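Local coordinates for putative redox protein (Lactobacillus casei, PDB 2QL8) that probably works as a redox protein of the OsmC/Ohr family, whose characterised members typically reduce peroxides by thiol chemistry, at residues A62-E65 with A66-E70; K103-D106 with F107-K111. All coordinates share one frame; numbering follows the deposited sequence.

Contact 1 (A62-E65 with A66-E70); sequences ATLE and AVEKE. With BEZ (benzoic acid), chain C.
The last turns of helix 48-70, where Ala62 to Glu65 meet Ala66 to Glu70, form one wall of a benzoic acid pocket at the dimer interface. The backbone is regular alpha-helix: each carbonyl from Ala62 to Glu65 accepts from the amide four residues on. The Glu68 N to Leu64 O bond is short at 2.8 Å and nearly straight, 169° at the hydrogen. Alongside that bond the Glu68 side chain runs back toward Leu64, its CG 3.3 Å from Leu64 O and its OE1 3.2 Å from Glu65 CA. That carboxylate is spoken for, since OE1 bonds His75 ND1 and OE2 bonds Thr76 N, which pins the loop after the helix. Glu65 and Lys69 run side by side in the same direction. Glu65 holds CG anti to its backbone N (chi1 -176°) and stays extended, so that OE2 lies 3.6 Å from Lys69 CE but 4.0 Å from Lys69 NZ, too far for a salt bridge. Its other oxygen, OE1, makes a weak hydrogen bond to Leu22 N of the second subunit. With an alanine in place of Glu65, Lys69 would probably lose the charge beside its amine and Leu22 N of the second subunit its weak acceptor. On the pocket side the benzoic acid carboxyl is hydrogen-bonded to Arg120 NH2 and to Ala90 N of the second subunit. Ala66 and Thr63 approach the ring from the same side of its plane: Ala66 CB is 3.7 Å from C2, while Thr63 OG1, bonded to Cys59 O, touches C5 tightly, without a bond, at 3.0 Å.

Contact 2 (K103-D106 with F107-K111); sequences KGVD and FDTAK
Asp106 caps the N terminus of helix 107-120, reaching forward to Thr109, and Val105 packs just before it against the first turn. Asp106 CG stands between its own backbone N and carbonyl carbon (chi1 49°), which swings the carboxylate over the open end of the helix. There OD2 takes two donors from one residue: the hydroxyl of Thr109, OG1 to OD2 2.8 Å, and more weakly the amide, Thr109 N to OD2 3.2 Å. The hydroxyl comes in on the syn side of OD2, 29° out of the carboxylate plane. Thr109 OG1 is also 2.8 Å from Asp106 OD1, so the hydroxyl lies across both oxygens. In the backbone, Asp106 O accepts from Ala110 N at 3.0 Å, opening the regular helical pattern, and makes a further weak bond with Thr109 N.

Apolar contact is made at the hydrophobic-staple positions, the residue before the N-cap against the fourth residue of the helix. Val105 CG2 approaches Ala110 CB at 4.2 Å, and Val105 CB meets Thr109 CG2 at 3.9 Å, the two side chains crossing at about a right angle. Val105 is modelled in two conformers, so these distances are less certain than the cap.

The chemistry is that of a surface helix start: the carboxylate, gripped mainly by the Thr109 hydroxyl and only weakly by an amide it shares with Asp106 O, sits where the helix dipole would probably favour its negative charge.

Overall arrangement
From the N terminus the chain first reaches contact 1, which ends helix 48-70. It then runs through a loop and the antiparallel hairpin of strands 77-88 and 91-102 before contact 2 starts helix 107-120. The two contacts are in series and neither nests in nor crosses the other. Each is local, closing no long loop. One marks a helix end and the other a helix start, with centres about 13 Å apart and no touch between them. Thr76, already tied to Glu68, also bonds Gly104 N through its OG1, joining the two contacts. Val67 also packs on Glu116 and Arg120, tying the two helices together next to the sheet.

Contact 1 (A62-E65 with A66-E70)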
loop_
_atom_site.group_PDB
_atom_site.type_symbol
_atom_site.label_atom_id
_atom_site.label_comp_id
_atom_site.label_asym_id
_atom_site.label_seq_id
_atom_site.Cartn_x
_atom_site.Cartn_y
_atom_site.Cartn_z
ATOM N N ALA A 62 0.055 12.622 6.646
ATOM C CA ALA A 62 1.031 12.730 7.758
ATOM C C ALA A 62 2.198 13.607 7.359
ATOM O O ALA A 62 2.701 14.434 8.143
ATOM C CB ALA A 62 1.536 11.353 8.207
ATOM N N THR A 63 2.665 13.421 6.129
ATOM C CA THR A 63 3.797 14.208 5.639
ATOM C C THR A 63 3.397 15.696 5.543
ATOM O O THR A 63 4.150 16.581 5.946
ATOM C CB THR A 63 4.338 13.702 4.268
ATOM O OG1 THR A 63 4.532 12.296 4.309
ATOM C CG2 THR A 63 5.644 14.409 3.838
ATOM N N LEU A 64 2.187 15.921 5.049
ATOM C CA LEU A 64 1.642 17.271 4.886
ATOM C C LEU A 64 1.512 17.953 6.254
ATOM O O LEU A 64 1.871 19.108 6.410
ATOM C CB LEU A 64 0.287 17.213 4.181
ATOM C CG LEU A 64 -0.415 18.544 3.862
ATOM C CD1 LEU A 64 0.501 19.495 3.112
ATOM C CD2 LEU A 64 -1.744 18.213 3.092
ATOM N N GLU A 65 1.052 17.213 7.255
ATOM C CA GLU A 65 0.928 17.745 8.616
ATOM C C GLU A 65 2.302 18.176 9.146
ATOM O O GLU A 65 2.455 19.248 9.758
ATOM C CB GLU A 65 0.241 16.734 9.539
ATOM C CG GLU A 65 0.015 17.287 10.921
ATOM C CD GLU A 65 -0.886 16.431 11.808
ATOM O OE1 GLU A 65 -1.194 15.303 11.444
ATOM O OE2 GLU A 65 -1.276 16.933 12.902
ATOM N N ALA A 66 3.329 17.379 8.876
ATOM C CA ALA A 66 4.711 17.716 9.284
ATOM C C ALA A 66 5.203 18.996 8.594
ATOM O O ALA A 66 5.768 19.889 9.236
ATOM C CB ALA A 66 5.700 16.530 9.023
ATOM N N VAL A 67 4.933 19.115 7.294
ATOM C CA VAL A 67 5.281 20.307 6.516
ATOM C C VAL A 67 4.565 21.555 7.033
ATOM O O VAL A 67 5.190 22.596 7.249
ATOM C CB VAL A 67 5.091 20.089 4.991
ATOM C CG1 VAL A 67 5.184 21.421 4.203
ATOM C CG2 VAL A 67 6.089 19.030 4.475
ATOM N N GLU A 68 3.278 21.427 7.274
ATOM C CA GLU A 68 2.489 22.514 7.824
ATOM C C GLU A 68 3.106 23.001 9.130
ATOM O O GLU A 68 3.286 24.206 9.343
ATOM C CB GLU A 68 1.044 22.075 8.066
ATOM C CG GLU A 68 0.210 21.931 6.813
ATOM C CD GLU A 68 -1.089 21.203 7.089
ATOM O OE1 GLU A 68 -1.042 20.213 7.854
ATOM O OE2 GLU A 68 -2.128 21.642 6.561
ATOM N N LYS A 69 3.451 22.056 9.994
ATOM C CA LYS A 69 4.033 22.396 11.310
ATOM C C LYS A 69 5.394 23.084 11.183
ATOM O O LYS A 69 5.679 24.031 11.902
ATOM C CB LYS A 69 4.112 21.201 12.262
ATOM C CG LYS A 69 2.764 20.755 12.770
ATOM C CD LYS A 69 2.907 19.544 13.665
ATOM C CE LYS A 69 1.544 18.899 13.948
ATOM N NZ LYS A 69 1.060 19.099 15.330
ATOM N N GLU A 70 6.222 22.640 10.249
ATOM C CA GLU A 70 7.506 23.284 9.983
ATOM C C GLU A 70 7.320 24.747 9.523
ATOM O O GLU A 70 8.207 25.591 9.731
ATOM C CB GLU A 70 8.296 22.504 8.903
ATOM C CG GLU A 70 8.864 21.225 9.438
ATOM C CD GLU A 70 9.472 20.286 8.410
ATOM O OE1 GLU A 70 9.505 20.656 7.246
ATOM O OE2 GLU A 70 9.959 19.191 8.809
HETATM C C BEZ C . 8.890 13.852 7.041
HETATM O O1 BEZ C . 9.507 14.495 7.968
HETATM O O2 BEZ C . 9.298 13.866 5.945
HETATM C C1 BEZ C . 7.704 12.983 7.287
HETATM C C2 BEZ C . 7.022 13.143 8.506
HETATM C C3 BEZ C . 5.918 12.336 8.768
HETATM C C4 BEZ C . 5.515 11.387 7.817
HETATM C C5 BEZ C . 6.213 11.238 6.610
HETATM C C6 BEZ C . 7.284 12.015 6.309
#

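Contact 2 (K103-D106 with F107-K111)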
loop_
_atom_site.group_PDB
_atom_site.type_symbol
_atom_site.label_atom_id
_atom_site.label_comp_id
_atom_site.label_asym_id
_atom_site.label_seq_id
_atom_site.Cartn_x
_atom_site.Cartn_y
_atom_site.Cartn_z
ATOM N N LYS A 103 -6.524 23.782 2.867
ATOM C CA LYS A 103 -7.582 24.788 2.960
ATOM C C LYS A 103 -7.112 26.146 3.459
ATOM O O LYS A 103 -7.718 27.170 3.125
ATOM C CB LYS A 103 -8.703 24.275 3.863
ATOM C CG LYS A 103 -10.089 24.805 3.510
ATOM C CD LYS A 103 -11.186 24.021 4.301
ATOM N N GLY A 104 -6.038 26.177 4.233
ATOM C CA GLY A 104 -5.703 27.393 4.942
ATOM C C GLY A 104 -4.990 28.457 4.128
ATOM O O GLY A 104 -4.745 29.555 4.621
ATOM N N VAL A 105 -4.664 28.152 2.879
ATOM C CA VAL A 105 -3.618 28.887 2.182
ATOM C C VAL A 105 -3.899 29.174 0.708
ATOM O O VAL A 105 -4.767 28.553 0.103
ATOM C CB VAL A 105 -2.306 28.098 2.285
ATOM C CG1 VAL A 105 -1.997 27.780 3.738
ATOM C CG2 VAL A 105 -2.393 26.802 1.453
ATOM N N ASP A 106 -3.141 30.101 0.149
ATOM C CA ASP A 106 -3.169 30.412 -1.269
ATOM C C ASP A 106 -2.763 29.186 -2.117
ATOM O O ASP A 106 -1.995 28.310 -1.662
ATOM C CB ASP A 106 -2.236 31.607 -1.523
ATOM C CG ASP A 106 -0.839 31.422 -0.865
ATOM O OD1 ASP A 106 -0.667 31.461 0.462
ATOM O OD2 ASP A 106 0.067 31.221 -1.728
ATOM N N PHE A 107 -3.290 29.099 -3.330
ATOM C CA PHE A 107 -3.052 27.936 -4.191
ATOM C C PHE A 107 -1.565 27.673 -4.459
ATOM O O PHE A 107 -1.124 26.534 -4.483
ATOM C CB PHE A 107 -3.838 28.039 -5.503
ATOM C CG PHE A 107 -3.897 26.751 -6.270
ATOM C CD1 PHE A 107 -4.743 25.727 -5.854
ATOM C CD2 PHE A 107 -3.084 26.534 -7.357
ATOM C CE1 PHE A 107 -4.797 24.533 -6.551
ATOM C CE2 PHE A 107 -3.128 25.331 -8.049
ATOM C CZ PHE A 107 -3.995 24.340 -7.637
ATOM N N ASP A 108 -0.781 28.724 -4.643
ATOM C CA ASP A 108 0.654 28.579 -4.845
ATOM C C ASP A 108 1.355 27.915 -3.657
ATOM O O ASP A 108 2.276 27.117 -3.857
ATOM C CB ASP A 108 1.300 29.935 -5.165
ATOM C CG ASP A 108 1.060 30.358 -6.595
ATOM O OD1 ASP A 108 0.455 29.585 -7.401
ATOM O OD2 ASP A 108 1.487 31.495 -6.917
ATOM N N THR A 109 0.899 28.210 -2.443
ATOM C CA THR A 109 1.446 27.611 -1.222
ATOM C C THR A 109 1.009 26.128 -1.191
ATOM O O THR A 109 1.804 25.256 -0.882
ATOM C CB THR A 109 1.005 28.338 0.100
ATOM O OG1 THR A 109 1.505 29.697 0.073
ATOM C CG2 THR A 109 1.475 27.654 1.362
ATOM N N ALA A 110 -0.256 25.863 -1.512
ATOM C CA ALA A 110 -0.756 24.475 -1.576
ATOM C C ALA A 110 0.081 23.664 -2.561
ATOM O O ALA A 110 0.460 22.497 -2.282
ATOM C CB ALA A 110 -2.230 24.421 -1.943
ATOM N N LYS A 111 0.399 24.254 -3.702
ATOM C CA LYS A 111 1.230 23.584 -4.714
ATOM C C LYS A 111 2.638 23.324 -4.201
ATOM O O LYS A 111 3.178 22.237 -4.375
ATOM C CB LYS A 111 1.311 24.346 -6.037
ATOM C CG LYS A 111 -0.001 24.433 -6.776
ATOM C CD LYS A 111 0.185 24.935 -8.191
ATOM C CE LYS A 111 0.416 26.415 -8.271
ATOM N NZ LYS A 111 0.852 26.830 -9.647
#